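Side-chain contacts in oxidoreductase, iron/ascorbate family (Shewanella oneidensis, PDB 3ON7), which probably uses iron(II) and molecular oxygen to break down 2-oxoglutarate, releasing ethylene or, together with arginine oxidation, succinate: residues 3-8 with 15-20; 119-124 with 178-183; 155-160 with 168-173; 186-191 with 243-248; 190-195 with 200-205. All blocks are in the same frame, centred on the assembly; numbering follows the deposited sequence.

In the fold
The fold fits the double-stranded beta-helix of iron(II)/2-oxoglutarate oxygenases, with a large mixed sheet facing a four-stranded one. Interactions 1 and 2, centres about 13 Å apart, pack helices 14-25 and 103-126 on the large sheet and touch through Val19 and Trp123. Interaction 3 bridges the two sheets; interaction 4, centres about 9 Å apart, uses strand 245-252 beside 151-157. Interaction 5 is the hairpin at the edge of the small sheet and shares Gly190 and Leu191 with interaction 4. Along the chain, the N-terminal contact comes first and interaction 3 falls between the two segments of interaction 2. His174, Asp176 and His231, possibly an iron site, are near interactions 2, 3 and 5.

Interaction 1: 3-8 with 15-20; sequences KLETID and AKRFVE
Ile7 pushes its CD1 methyl against the helix backbone where Arg17 passes into Phe18. The apolar part of the contact is made here: CD1 of Ile7 lies 3.5 Å from Phe18 CA and 3.6 Å from Arg17 O, with Phe18 CB slightly farther off. The methyl therefore rests on the helix main chain rather than on the aromatic ring. CG1 sits beside the backbone N of Ile7 (chi1 -63°), and the chain continues nearly extended, which carries CD1 across to the helix. A branched aliphatic residue suits a buried position between strand and helix. Phe18 sends its ring elsewhere, onto Leu30 and Leu120.

Strand 6-8, helix 14-25 and strand 27-31 make a beta-alpha-beta unit. Ile7 pairs through its backbone with Val29 and Ser31 in the parallel strand that follows the helix. Strand 6-8 and helix segment 15-20 run roughly antiparallel (156°), with their axes 8.8 Å apart at closest approach.

The charged part lies at the margin, where a long arginine can lie along Ile7 and still reach acids. Arg17 bends at chi3 and slides past Ile7 in the opposite direction, so that Ile7 CG2 covers one guanidinium face near its rim, 4.1 Å from Arg17 CZ. Glu5 reaches out on an extended chain and places OE1 at the guanidinium edge, 3.7 Å from Arg17 NH2. This is a long salt bridge; the carboxylate and guanidinium planes stand almost perpendicular (89°), and no hydrogen bond is formed. The stronger partner of Arg17 is Asp13, just before the helix, which forms a salt bridge to NH1.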
# COMPACT_ATOMS: atom_id res chain seq x y z
N LYS B 3 41.07 3.53 5.47
CA LYS B 3 40.39 2.54 4.62
C LYS B 3 40.08 1.20 5.32
O LYS B 3 40.72 0.83 6.30
CB LYS B 3 41.25 2.24 3.36
CG LYS B 3 41.58 3.45 2.50
CD LYS B 3 42.33 3.06 1.22
N LEU B 4 39.08 0.50 4.78
CA LEU B 4 38.80 -0.91 5.11
C LEU B 4 39.78 -1.84 4.40
O LEU B 4 40.30 -1.49 3.34
CB LEU B 4 37.40 -1.27 4.64
CG LEU B 4 36.24 -0.68 5.43
CD1 LEU B 4 35.00 -0.76 4.58
CD2 LEU B 4 36.05 -1.45 6.70
N GLU B 5 40.00 -3.02 4.95
CA GLU B 5 40.96 -3.97 4.40
C GLU B 5 40.37 -4.77 3.23
O GLU B 5 39.32 -5.37 3.36
CB GLU B 5 41.43 -4.94 5.48
CG GLU B 5 42.66 -5.75 5.08
CD GLU B 5 43.29 -6.53 6.24
OE1 GLU B 5 42.60 -7.34 6.88
OE2 GLU B 5 44.51 -6.33 6.47
N THR B 6 41.05 -4.79 2.09
CA THR B 6 40.68 -5.72 1.03
C THR B 6 41.12 -7.11 1.42
O THR B 6 42.28 -7.31 1.71
CB THR B 6 41.36 -5.39 -0.28
OG1 THR B 6 40.93 -4.09 -0.74
CG2 THR B 6 41.03 -6.46 -1.32
N ILE B 7 40.21 -8.07 1.44
CA ILE B 7 40.57 -9.45 1.76
C ILE B 7 40.47 -10.31 0.52
O ILE B 7 39.43 -10.37 -0.11
CB ILE B 7 39.66 -10.04 2.84
CG1 ILE B 7 39.82 -9.25 4.15
CG2 ILE B 7 40.01 -11.50 3.07
CD1 ILE B 7 38.67 -9.41 5.12
N ASP B 8 41.56 -10.97 0.16
CA ASP B 8 41.58 -11.89 -0.99
C ASP B 8 40.82 -13.17 -0.66
O ASP B 8 41.19 -13.91 0.24
CB ASP B 8 43.02 -12.22 -1.36
CG ASP B 8 43.15 -12.87 -2.71
OD1 ASP B 8 42.46 -13.87 -2.97
OD2 ASP B 8 43.98 -12.40 -3.50
N ALA B 15 37.95 -16.33 5.22
CA ALA B 15 36.67 -16.40 5.89
C ALA B 15 36.76 -15.74 7.26
O ALA B 15 35.96 -14.84 7.58
CB ALA B 15 36.21 -17.87 5.99
N LYS B 16 37.74 -16.18 8.06
CA LYS B 16 37.90 -15.70 9.44
C LYS B 16 38.09 -14.20 9.47
O LYS B 16 37.44 -13.50 10.25
CB LYS B 16 39.08 -16.39 10.16
CG LYS B 16 39.28 -15.93 11.64
CD LYS B 16 40.45 -16.65 12.34
N ARG B 17 39.00 -13.70 8.63
CA ARG B 17 39.28 -12.24 8.58
C ARG B 17 38.09 -11.44 8.05
O ARG B 17 37.86 -10.31 8.48
CB ARG B 17 40.53 -11.96 7.74
CG ARG B 17 41.86 -12.34 8.42
CD ARG B 17 42.95 -12.50 7.39
NE ARG B 17 43.08 -11.32 6.55
CZ ARG B 17 43.44 -11.33 5.27
NH1 ARG B 17 43.71 -12.47 4.63
NH2 ARG B 17 43.51 -10.18 4.61
N PHE B 18 37.34 -12.02 7.13
CA PHE B 18 36.15 -11.36 6.57
C PHE B 18 35.05 -11.14 7.62
O PHE B 18 34.49 -10.04 7.73
CB PHE B 18 35.63 -12.18 5.38
CG PHE B 18 34.35 -11.66 4.79
CD1 PHE B 18 34.37 -10.62 3.89
CD2 PHE B 18 33.13 -12.21 5.15
CE1 PHE B 18 33.19 -10.14 3.35
CE2 PHE B 18 31.96 -11.74 4.61
CZ PHE B 18 31.98 -10.70 3.72
N VAL B 19 34.75 -12.18 8.39
CA VAL B 19 33.70 -12.10 9.43
C VAL B 19 34.13 -11.12 10.51
O VAL B 19 33.32 -10.36 11.02
CB VAL B 19 33.36 -13.49 10.01
CG1 VAL B 19 32.31 -13.37 11.15
CG2 VAL B 19 32.81 -14.41 8.88
N GLU B 20 35.42 -11.06 10.81
CA GLU B 20 35.92 -10.10 11.78
C GLU B 20 35.84 -8.64 11.27
O GLU B 20 35.61 -7.72 12.05
CB GLU B 20 37.36 -10.46 12.17
CG GLU B 20 38.06 -9.42 13.01
CD GLU B 20 37.36 -9.14 14.32
OE1 GLU B 20 36.65 -10.05 14.86
OE2 GLU B 20 37.55 -8.00 14.83

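Interaction 2: 119-124 with 178-183; sequences ELLEWI and NLITVL
Leu121 and Ile180 reach toward each other tip to tip, with Leu121 CG 3.9 Å from Ile180 CD1. The conformation of Ile180 decides this meeting. Its CG1 lies between the backbone N and the carbonyl carbon (chi1 59°), the sterically crowded position, and the extended second torsion then drives CD1 straight out from the strand toward the helix. CG2 of the same residue stands beside the backbone N and has two neighbours: it lies 4.1 Å from Leu121 CD2 and, more loosely, 4.4 Å from Ile124 CD1. One beta-branched side chain thus meets two residues of the same helix face.

Leu121 holds CG beside its backbone N (chi1 -70°), which brings CG and CD2 to the strand. Its CD2 also meets Leu179; the two CD2 carbons of Leu121 and Leu179 are 3.9 Å apart where the chains cross at a slant. Leucine and isoleucine suit these places because all four touching residues are buried and no polar group crosses between the segments. Ile144 of helix 140-144 packs on both Leu121 and Leu179.

Across the strand from this apolar face, Asn178 ND2 donates a nearly straight bond to Thr181 OG1 at 2.9 Å, and OG1 is also bonded to Asp176. ND2 also bonds to Leu252 O of the neighbouring strand. Asp176 belongs to a possible, unconfirmed metal site that resembles the iron-binding triad of the family. Helix 103-126 packed on the outside of the large sheet is a feature consistent with the double-stranded beta-helix of 2-oxoglutarate oxygenases.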
# COMPACT_ATOMS: atom_id res chain seq x y z
N GLU B 119 27.23 -18.61 0.85
CA GLU B 119 28.50 -19.07 1.42
C GLU B 119 28.97 -18.08 2.48
O GLU B 119 29.43 -18.49 3.54
CB GLU B 119 29.59 -19.23 0.36
CG GLU B 119 30.95 -19.70 0.92
CD GLU B 119 32.09 -19.66 -0.10
OE1 GLU B 119 31.96 -19.02 -1.16
OE2 GLU B 119 33.14 -20.28 0.15
N LEU B 120 28.85 -16.79 2.20
CA LEU B 120 29.29 -15.76 3.14
C LEU B 120 28.48 -15.79 4.44
O LEU B 120 29.02 -15.58 5.54
CB LEU B 120 29.19 -14.37 2.49
CG LEU B 120 30.08 -14.10 1.26
CD1 LEU B 120 29.87 -12.65 0.80
CD2 LEU B 120 31.58 -14.39 1.55
N LEU B 121 27.17 -16.03 4.33
CA LEU B 121 26.36 -16.18 5.54
C LEU B 121 26.79 -17.43 6.34
O LEU B 121 26.78 -17.40 7.56
CB LEU B 121 24.88 -16.24 5.21
CG LEU B 121 24.29 -14.92 4.74
CD1 LEU B 121 23.06 -15.19 3.89
CD2 LEU B 121 23.96 -13.97 5.92
N GLU B 122 27.14 -18.53 5.65
CA GLU B 122 27.71 -19.69 6.34
C GLU B 122 28.95 -19.27 7.12
O GLU B 122 29.12 -19.67 8.28
CB GLU B 122 28.11 -20.80 5.36
CG GLU B 122 26.98 -21.66 4.84
CD GLU B 122 27.42 -22.65 3.77
OE1 GLU B 122 28.64 -22.76 3.49
OE2 GLU B 122 26.55 -23.33 3.20
N TRP B 123 29.81 -18.49 6.47
CA TRP B 123 31.02 -17.97 7.12
C TRP B 123 30.68 -17.18 8.36
O TRP B 123 31.29 -17.35 9.41
CB TRP B 123 31.83 -17.08 6.17
CG TRP B 123 32.57 -17.80 5.09
CD1 TRP B 123 32.56 -19.14 4.79
CD2 TRP B 123 33.40 -17.19 4.11
NE1 TRP B 123 33.36 -19.39 3.70
CE2 TRP B 123 33.88 -18.21 3.26
CE3 TRP B 123 33.81 -15.87 3.88
CZ2 TRP B 123 34.74 -17.95 2.19
CZ3 TRP B 123 34.66 -15.60 2.82
CH2 TRP B 123 35.13 -16.64 1.99
N ILE B 124 29.67 -16.32 8.25
CA ILE B 124 29.26 -15.48 9.37
C ILE B 124 28.79 -16.33 10.54
O ILE B 124 29.13 -16.07 11.69
CB ILE B 124 28.17 -14.47 8.95
CG1 ILE B 124 28.78 -13.40 8.02
CG2 ILE B 124 27.53 -13.82 10.16
CD1 ILE B 124 27.73 -12.61 7.23
N ASN B 178 17.99 -4.68 5.40
CA ASN B 178 17.87 -6.11 5.10
C ASN B 178 18.91 -6.96 5.83
O ASN B 178 19.46 -6.53 6.84
CB ASN B 178 17.92 -6.30 3.59
CG ASN B 178 19.11 -5.62 2.97
OD1 ASN B 178 19.14 -4.40 2.92
ND2 ASN B 178 20.12 -6.38 2.58
N LEU B 179 19.14 -8.20 5.36
CA LEU B 179 20.05 -9.13 6.04
C LEU B 179 21.49 -8.80 5.69
O LEU B 179 22.23 -8.37 6.56
CB LEU B 179 19.72 -10.59 5.74
CG LEU B 179 20.29 -11.57 6.77
CD1 LEU B 179 19.61 -11.40 8.12
CD2 LEU B 179 20.16 -13.00 6.29
N ILE B 180 21.87 -9.04 4.44
CA ILE B 180 23.13 -8.52 3.92
C ILE B 180 22.94 -7.98 2.52
O ILE B 180 22.03 -8.40 1.80
CB ILE B 180 24.31 -9.56 3.89
CG1 ILE B 180 23.97 -10.78 3.04
CG2 ILE B 180 24.70 -9.98 5.31
CD1 ILE B 180 25.17 -11.69 2.79
N THR B 181 23.84 -7.09 2.14
CA THR B 181 23.86 -6.51 0.83
C THR B 181 25.20 -6.81 0.15
O THR B 181 26.21 -6.87 0.81
CB THR B 181 23.61 -5.03 0.95
OG1 THR B 181 22.32 -4.84 1.57
CG2 THR B 181 23.67 -4.34 -0.43
N VAL B 182 25.19 -7.01 -1.16
CA VAL B 182 26.37 -7.47 -1.91
C VAL B 182 26.57 -6.57 -3.14
O VAL B 182 25.67 -6.48 -3.98
CB VAL B 182 26.12 -8.92 -2.37
CG1 VAL B 182 27.17 -9.35 -3.41
CG2 VAL B 182 26.06 -9.86 -1.16
N LEU B 183 27.72 -5.91 -3.25
CA LEU B 183 27.93 -4.91 -4.34
C LEU B 183 29.31 -4.99 -5.01
O LEU B 183 30.30 -4.64 -4.39
CB LEU B 183 27.70 -3.50 -3.79
CG LEU B 183 28.08 -2.31 -4.69
CD1 LEU B 183 27.07 -2.12 -5.80
CD2 LEU B 183 28.19 -1.04 -3.87

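Interaction 3: 155-160 with 168-173; sequences LHYPPM and AIRAAA
Arg170 lays its aliphatic chain over one face of the Tyr157 ring, joining strand 151-157 of the large sheet to strand 169-174 of the small one within the probable jelly-roll core. The methylene CD of Arg170 sits above the middle of the ring, 3.8 Å from the Tyr157 centroid and 8° off its normal, a CH-pi contact. CG of Arg170 comes closer to the rim, 3.5 Å from Tyr157 CE2. The guanidinium adds a cation-pi interaction, with Arg170 CZ 5.0 Å from the Tyr157 centroid. It does not lie flat on the ring: the two planes are 76° apart, so Arg170 presents an edge, and NH1 approaches Tyr157 CB at 3.4 Å. The methyl CB of Ala171 is 4.1 Å from Tyr157 OH. Tyrosine offers a broad face for the arginine chain, while alanine is small enough to meet the hydroxyl end.

Two features place the arginine. The backbone forms a classic beta bulge in which Arg170 and Ala171 both face Val233, and both side chains turn toward Tyr157. The Arg170 chain runs out extended, with CG opposite the backbone N, then folds at chi3 (-64°) to carry NH1 toward the CB end of the ring. Farther out, Asn235 OD1 accepts a bond from Arg170 NE, near the like charge of Arg245, and helps set the rotation of the group. A bound glycerol lies near the tyrosine side chain, perhaps marking a pocket. At the guanidinium edge, in its plane, a water accepts from Arg170 NH1 at 2.8 Å and reaches Tyr157 O weakly at 3.4 Å.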
# COMPACT_ATOMS: atom_id res chain seq x y z
N LEU B 155 21.19 0.51 -10.68
CA LEU B 155 21.17 1.97 -10.60
C LEU B 155 21.95 2.59 -11.74
O LEU B 155 23.03 2.11 -12.10
CB LEU B 155 21.78 2.44 -9.27
CG LEU B 155 20.83 2.38 -8.08
CD1 LEU B 155 20.13 3.71 -7.90
CD2 LEU B 155 19.79 1.27 -8.26
N HIS B 156 21.40 3.67 -12.33
CA HIS B 156 22.08 4.43 -13.35
C HIS B 156 22.03 5.93 -13.07
O HIS B 156 20.96 6.51 -13.04
CB HIS B 156 21.52 4.17 -14.74
CG HIS B 156 22.14 5.03 -15.81
ND1 HIS B 156 21.40 5.80 -16.68
CD2 HIS B 156 23.44 5.24 -16.13
CE1 HIS B 156 22.22 6.45 -17.50
NE2 HIS B 156 23.46 6.12 -17.19
N TYR B 157 23.20 6.52 -12.83
CA TYR B 157 23.35 7.95 -12.74
C TYR B 157 23.75 8.47 -14.09
O TYR B 157 24.88 8.26 -14.51
CB TYR B 157 24.44 8.31 -11.75
CG TYR B 157 24.13 7.90 -10.34
CD1 TYR B 157 24.44 6.62 -9.88
CD2 TYR B 157 23.53 8.79 -9.47
CE1 TYR B 157 24.15 6.25 -8.58
CE2 TYR B 157 23.23 8.43 -8.17
CZ TYR B 157 23.54 7.16 -7.73
OH TYR B 157 23.25 6.82 -6.45
N PRO B 158 22.84 9.17 -14.78
CA PRO B 158 23.19 9.71 -16.10
C PRO B 158 24.22 10.85 -16.08
O PRO B 158 24.36 11.54 -15.07
CB PRO B 158 21.85 10.24 -16.65
CG PRO B 158 20.78 9.59 -15.81
CD PRO B 158 21.42 9.40 -14.45
N PRO B 159 24.91 11.06 -17.21
CA PRO B 159 25.82 12.18 -17.33
C PRO B 159 25.13 13.49 -17.09
O PRO B 159 23.98 13.64 -17.43
CB PRO B 159 26.28 12.13 -18.80
CG PRO B 159 25.77 10.89 -19.37
CD PRO B 159 24.71 10.36 -18.49
N MSE B 160 25.85 14.44 -16.51
CA MSE B 160 25.44 15.83 -16.46
C MSE B 160 26.21 16.61 -17.51
O MSE B 160 27.39 16.36 -17.72
CB MSE B 160 25.76 16.41 -15.08
CG MSE B 160 25.21 15.58 -13.94
SE MSE B 160 25.20 16.60 -12.32
CE MSE B 160 24.41 15.32 -11.12
N ALA B 168 28.59 17.41 -3.77
CA ALA B 168 29.65 16.65 -3.09
C ALA B 168 29.18 15.25 -2.65
O ALA B 168 30.00 14.35 -2.47
CB ALA B 168 30.16 17.42 -1.91
N ILE B 169 27.88 15.06 -2.50
CA ILE B 169 27.33 13.77 -2.06
C ILE B 169 26.37 13.21 -3.12
O ILE B 169 25.43 13.87 -3.52
CB ILE B 169 26.58 13.92 -0.71
CG1 ILE B 169 27.53 14.36 0.38
CG2 ILE B 169 25.95 12.62 -0.30
CD1 ILE B 169 26.83 14.70 1.67
N ARG B 170 26.64 12.00 -3.57
CA ARG B 170 25.88 11.33 -4.62
C ARG B 170 24.76 10.51 -4.00
O ARG B 170 23.61 10.61 -4.42
CB ARG B 170 26.79 10.41 -5.45
CG ARG B 170 26.10 9.67 -6.61
CD ARG B 170 27.08 8.82 -7.44
NE ARG B 170 28.10 9.63 -8.11
CZ ARG B 170 28.19 9.84 -9.43
NH1 ARG B 170 27.33 9.31 -10.29
NH2 ARG B 170 29.17 10.60 -9.89
N ALA B 171 25.10 9.67 -3.03
CA ALA B 171 24.09 8.96 -2.25
C ALA B 171 24.22 9.30 -0.74
O ALA B 171 25.26 9.08 -0.14
CB ALA B 171 24.17 7.45 -2.50
N ALA B 172 23.15 9.84 -0.15
CA ALA B 172 23.11 10.22 1.27
C ALA B 172 23.42 9.06 2.21
O ALA B 172 23.14 7.89 1.89
CB ALA B 172 21.74 10.77 1.63
N ALA B 173 23.99 9.40 3.37
CA ALA B 173 24.24 8.43 4.46
C ALA B 173 22.96 7.69 4.81
O ALA B 173 21.94 8.31 5.06
CB ALA B 173 24.76 9.14 5.72
O HOH W 1 27.39 10.04 -12.98

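Interaction 4: 186-191 with 243-248; sequences ANEPGL and KSRISL
Glu188 and Arg245 come together through two bends, one in each chain. Glu188 turns at chi2 (139°) after setting CG beside its backbone N, while Arg245 leaves its strand extended and folds at chi3 (-59°). The two chains then slide past each other in opposite directions. Strand 245-252 belongs to the large sheet of the probable double-stranded beta-helix, and loop 186-191 follows its neighbour 180-184. Arg245-Ile246-Ser247 has the Arg-X-Ser spacing that relatives in this family use to hold 2-oxoglutarate; a bound glycerol near the Arg245 side chain is consistent with a pocket here.

The direct contact is one of faces and methylenes. CB of Glu188 lies over one guanidinium face, toward its rim, 3.9 Å from Arg245 CZ. The carboxylate rests over the arginine chain, with Glu188 OE2 3.7 Å from Arg245 CG. Its plane is tilted only 29° from that of the guanidinium. Glu188 OE1 is 3.9 Å from Arg245 NE but well above the guanidinium plane, a long, purely electrostatic salt bridge with the N-H bonds directed elsewhere.

Three waters link the carboxylate to the strand. Glutamate suits this place because its two oxygens can each accept from a water that also serves the strand backbone. One water gives to Glu188 OE2 at 2.7 Å, accepts from Arg245 NE at that guanidinium's edge, and also gives to Ser244 O. A second gives to Glu188 OE2 and accepts from Ile246 N at 2.9 Å. The third gives to Glu188 OE1 at 2.8 Å and to Ile246 O at 2.6 Å.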
# COMPACT_ATOMS: atom_id res chain seq x y z
N ALA B 186 33.63 -0.87 -9.38
CA ALA B 186 34.22 -0.65 -10.72
C ALA B 186 35.16 0.55 -10.79
O ALA B 186 35.08 1.37 -11.73
CB ALA B 186 33.10 -0.52 -11.77
N ASN B 187 36.05 0.64 -9.81
CA ASN B 187 37.12 1.64 -9.76
C ASN B 187 36.66 3.10 -9.77
O ASN B 187 37.31 3.97 -10.32
CB ASN B 187 38.14 1.36 -10.87
CG ASN B 187 39.53 1.92 -10.56
OD1 ASN B 187 40.01 1.85 -9.43
ND2 ASN B 187 40.17 2.47 -11.58
N GLU B 188 35.52 3.35 -9.14
CA GLU B 188 34.99 4.70 -8.97
C GLU B 188 35.02 5.01 -7.48
O GLU B 188 34.13 4.57 -6.74
CB GLU B 188 33.56 4.77 -9.50
CG GLU B 188 33.42 4.44 -11.00
CD GLU B 188 32.19 3.57 -11.33
OE1 GLU B 188 31.68 2.84 -10.44
OE2 GLU B 188 31.76 3.61 -12.51
N PRO B 189 36.05 5.73 -7.01
CA PRO B 189 36.12 5.96 -5.56
C PRO B 189 34.99 6.87 -5.04
O PRO B 189 34.51 7.73 -5.76
CB PRO B 189 37.51 6.60 -5.35
CG PRO B 189 38.01 6.99 -6.72
CD PRO B 189 37.23 6.23 -7.75
N GLY B 190 34.57 6.67 -3.79
CA GLY B 190 33.55 7.52 -3.19
C GLY B 190 32.67 6.87 -2.13
O GLY B 190 32.14 7.56 -1.26
N LEU B 191 32.51 5.55 -2.21
CA LEU B 191 31.77 4.80 -1.21
C LEU B 191 32.53 4.87 0.10
O LEU B 191 33.74 4.61 0.13
CB LEU B 191 31.56 3.34 -1.65
CG LEU B 191 30.82 2.40 -0.68
CD1 LEU B 191 29.31 2.62 -0.63
CD2 LEU B 191 31.13 0.93 -1.04
N LYS B 243 30.34 11.44 -17.06
CA LYS B 243 30.31 9.97 -17.20
C LYS B 243 29.13 9.34 -16.48
O LYS B 243 28.80 9.72 -15.36
CB LYS B 243 31.61 9.34 -16.68
CG LYS B 243 32.86 9.88 -17.33
CD LYS B 243 32.78 9.87 -18.85
CE LYS B 243 34.12 10.18 -19.51
NZ LYS B 243 34.11 9.76 -20.95
N SER B 244 28.52 8.36 -17.15
CA SER B 244 27.49 7.52 -16.55
C SER B 244 28.11 6.65 -15.47
O SER B 244 29.30 6.30 -15.54
CB SER B 244 26.87 6.59 -17.58
OG SER B 244 25.89 7.23 -18.39
N ARG B 245 27.32 6.31 -14.46
CA ARG B 245 27.72 5.27 -13.51
C ARG B 245 26.61 4.25 -13.36
O ARG B 245 25.46 4.60 -13.11
CB ARG B 245 28.05 5.87 -12.14
CG ARG B 245 28.56 4.83 -11.15
CD ARG B 245 29.04 5.44 -9.85
NE ARG B 245 30.12 6.41 -10.05
CZ ARG B 245 30.59 7.20 -9.10
NH1 ARG B 245 30.09 7.13 -7.88
NH2 ARG B 245 31.56 8.08 -9.37
N ILE B 246 26.97 2.99 -13.52
CA ILE B 246 26.07 1.86 -13.32
C ILE B 246 26.56 1.17 -12.05
O ILE B 246 27.76 1.12 -11.81
CB ILE B 246 26.14 0.88 -14.51
CG1 ILE B 246 25.54 1.53 -15.77
CG2 ILE B 246 25.46 -0.46 -14.19
CD1 ILE B 246 24.02 1.53 -15.83
N SER B 247 25.62 0.72 -11.22
CA SER B 247 25.96 -0.14 -10.07
C SER B 247 24.85 -1.18 -9.81
O SER B 247 23.70 -0.96 -10.19
CB SER B 247 26.24 0.68 -8.82
OG SER B 247 25.08 1.33 -8.40
N LEU B 248 25.21 -2.30 -9.17
CA LEU B 248 24.35 -3.48 -9.09
C LEU B 248 24.15 -4.02 -7.66
O LEU B 248 24.31 -5.20 -7.40
CB LEU B 248 24.95 -4.58 -9.96
CG LEU B 248 25.30 -4.22 -11.40
CD1 LEU B 248 26.18 -5.32 -11.98
CD2 LEU B 248 24.06 -4.02 -12.23
O HOH W 2 29.76 2.37 -14.05
O HOH W 3 29.86 0.66 -10.36
O HOH W 4 31.32 6.24 -13.12

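Interaction 5: 190-195 with 200-205; sequences GLQVKA and WLDVPS
Val193 and Leu201 form the tight centre, bound twice through their backbones: Leu201 N gives to Val193 O at 2.7 Å, and Val193 N to Leu201 O at 2.8 Å. Beside them, Val203 CG2 fits 3.8 Å from Val193 CG2 and equally near Leu191 CD2, while Ala195 CB meets Leu201 CD1. Valine is compact enough to fit between its neighbours; Val193 and Val203 are buried, the leucines and Ala195 partly so.

On the other face, Gln192 and Asp202 point the same way, and Gln192 NE2 donates almost straight (171°) to Asp202 OD1 at 2.9 Å. OD1 lies in the plane of the Gln192 amide, but NE2 meets it from above the carboxylate plane. Gln192 OE1 is held by Arg232 and touches Trp200 CB, the amide lying nearly parallel to the indole. Lys194 curls through three bent torsions to set CE 3.7 Å from the centroid of the six-membered ring of Trp200, over its face, a CH-pi contact between two partly exposed residues.

Strands 191-194 and 200-202 are the arms of a beta hairpin at the edge of the small sheet. Gln192-Asp202 and Lys194-Trp200 are non-hydrogen-bonded pairs flanking Val193-Leu201.

Packing is looser at the Gly190 end. Val203 N still gives to Leu191 O, but two waters bridge the strands there: one accepts from Gly190 N and gives to Leu191 O and Val203 O. Another links Leu191 N to Ser205 OG, 2.6 Å from the hydroxyl oxygen.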
# COMPACT_ATOMS: atom_id res chain seq x y z
N GLY B 190 34.57 6.67 -3.79
CA GLY B 190 33.55 7.52 -3.19
C GLY B 190 32.67 6.87 -2.13
O GLY B 190 32.14 7.56 -1.26
N LEU B 191 32.51 5.55 -2.21
CA LEU B 191 31.77 4.80 -1.21
C LEU B 191 32.53 4.87 0.10
O LEU B 191 33.74 4.61 0.13
CB LEU B 191 31.56 3.34 -1.65
CG LEU B 191 30.82 2.40 -0.68
CD1 LEU B 191 29.31 2.62 -0.63
CD2 LEU B 191 31.13 0.93 -1.04
N GLN B 192 31.82 5.28 1.15
CA GLN B 192 32.38 5.43 2.48
C GLN B 192 31.49 4.84 3.57
O GLN B 192 30.27 4.73 3.41
CB GLN B 192 32.60 6.89 2.78
CG GLN B 192 33.56 7.58 1.86
CD GLN B 192 33.82 8.99 2.31
OE1 GLN B 192 32.90 9.69 2.73
NE2 GLN B 192 35.09 9.41 2.22
N VAL B 193 32.13 4.51 4.69
CA VAL B 193 31.50 3.85 5.83
C VAL B 193 31.86 4.61 7.08
O VAL B 193 33.00 4.98 7.27
CB VAL B 193 32.03 2.41 5.97
CG1 VAL B 193 31.56 1.79 7.29
CG2 VAL B 193 31.62 1.58 4.77
N LYS B 194 30.88 4.83 7.93
CA LYS B 194 31.06 5.57 9.17
C LYS B 194 31.78 4.72 10.24
O LYS B 194 31.29 3.68 10.66
CB LYS B 194 29.69 6.04 9.66
CG LYS B 194 29.64 6.73 11.03
CD LYS B 194 30.49 7.98 11.09
CE LYS B 194 29.96 9.10 10.17
NZ LYS B 194 28.58 9.60 10.49
N ALA B 195 32.95 5.18 10.65
CA ALA B 195 33.72 4.56 11.70
C ALA B 195 33.18 4.96 13.06
O ALA B 195 32.36 5.88 13.19
CB ALA B 195 35.18 4.98 11.59
N TRP B 200 34.84 9.15 8.39
CA TRP B 200 34.45 8.32 7.25
C TRP B 200 35.61 7.46 6.72
O TRP B 200 36.70 7.97 6.48
CB TRP B 200 33.92 9.20 6.12
CG TRP B 200 32.60 9.81 6.43
CD1 TRP B 200 32.36 11.09 6.82
CD2 TRP B 200 31.33 9.17 6.38
NE1 TRP B 200 31.02 11.28 7.02
CE2 TRP B 200 30.36 10.12 6.76
CE3 TRP B 200 30.91 7.87 6.06
CZ2 TRP B 200 29.00 9.81 6.83
CZ3 TRP B 200 29.56 7.57 6.12
CH2 TRP B 200 28.63 8.53 6.50
N LEU B 201 35.36 6.17 6.55
CA LEU B 201 36.33 5.26 5.96
C LEU B 201 36.04 5.06 4.47
O LEU B 201 34.90 4.80 4.10
CB LEU B 201 36.29 3.90 6.66
CG LEU B 201 36.60 3.87 8.16
CD1 LEU B 201 36.15 2.55 8.79
CD2 LEU B 201 38.10 4.10 8.39
N ASP B 202 37.08 5.16 3.64
CA ASP B 202 37.00 4.86 2.22
C ASP B 202 37.02 3.35 1.97
O ASP B 202 37.76 2.61 2.61
CB ASP B 202 38.14 5.54 1.46
CG ASP B 202 38.01 7.07 1.43
OD1 ASP B 202 36.95 7.60 1.01
OD2 ASP B 202 38.98 7.75 1.83
N VAL B 203 36.19 2.91 1.03
CA VAL B 203 36.10 1.51 0.67
C VAL B 203 36.90 1.32 -0.61
O VAL B 203 36.64 2.01 -1.60
CB VAL B 203 34.65 1.08 0.42
CG1 VAL B 203 34.60 -0.42 0.19
CG2 VAL B 203 33.77 1.48 1.60
N PRO B 204 37.91 0.43 -0.59
CA PRO B 204 38.67 0.15 -1.82
C PRO B 204 37.74 -0.40 -2.88
O PRO B 204 37.10 -1.42 -2.65
CB PRO B 204 39.68 -0.91 -1.38
CG PRO B 204 39.76 -0.78 0.12
CD PRO B 204 38.47 -0.23 0.60
N SER B 205 37.64 0.29 -4.01
CA SER B 205 36.60 0.03 -4.98
C SER B 205 37.15 -0.39 -6.35
O SER B 205 36.52 -0.15 -7.36
CB SER B 205 35.73 1.29 -5.12
OG SER B 205 35.14 1.63 -3.88
O HOH W 5 36.09 5.06 -1.82
O HOH W 6 33.35 3.49 -4.39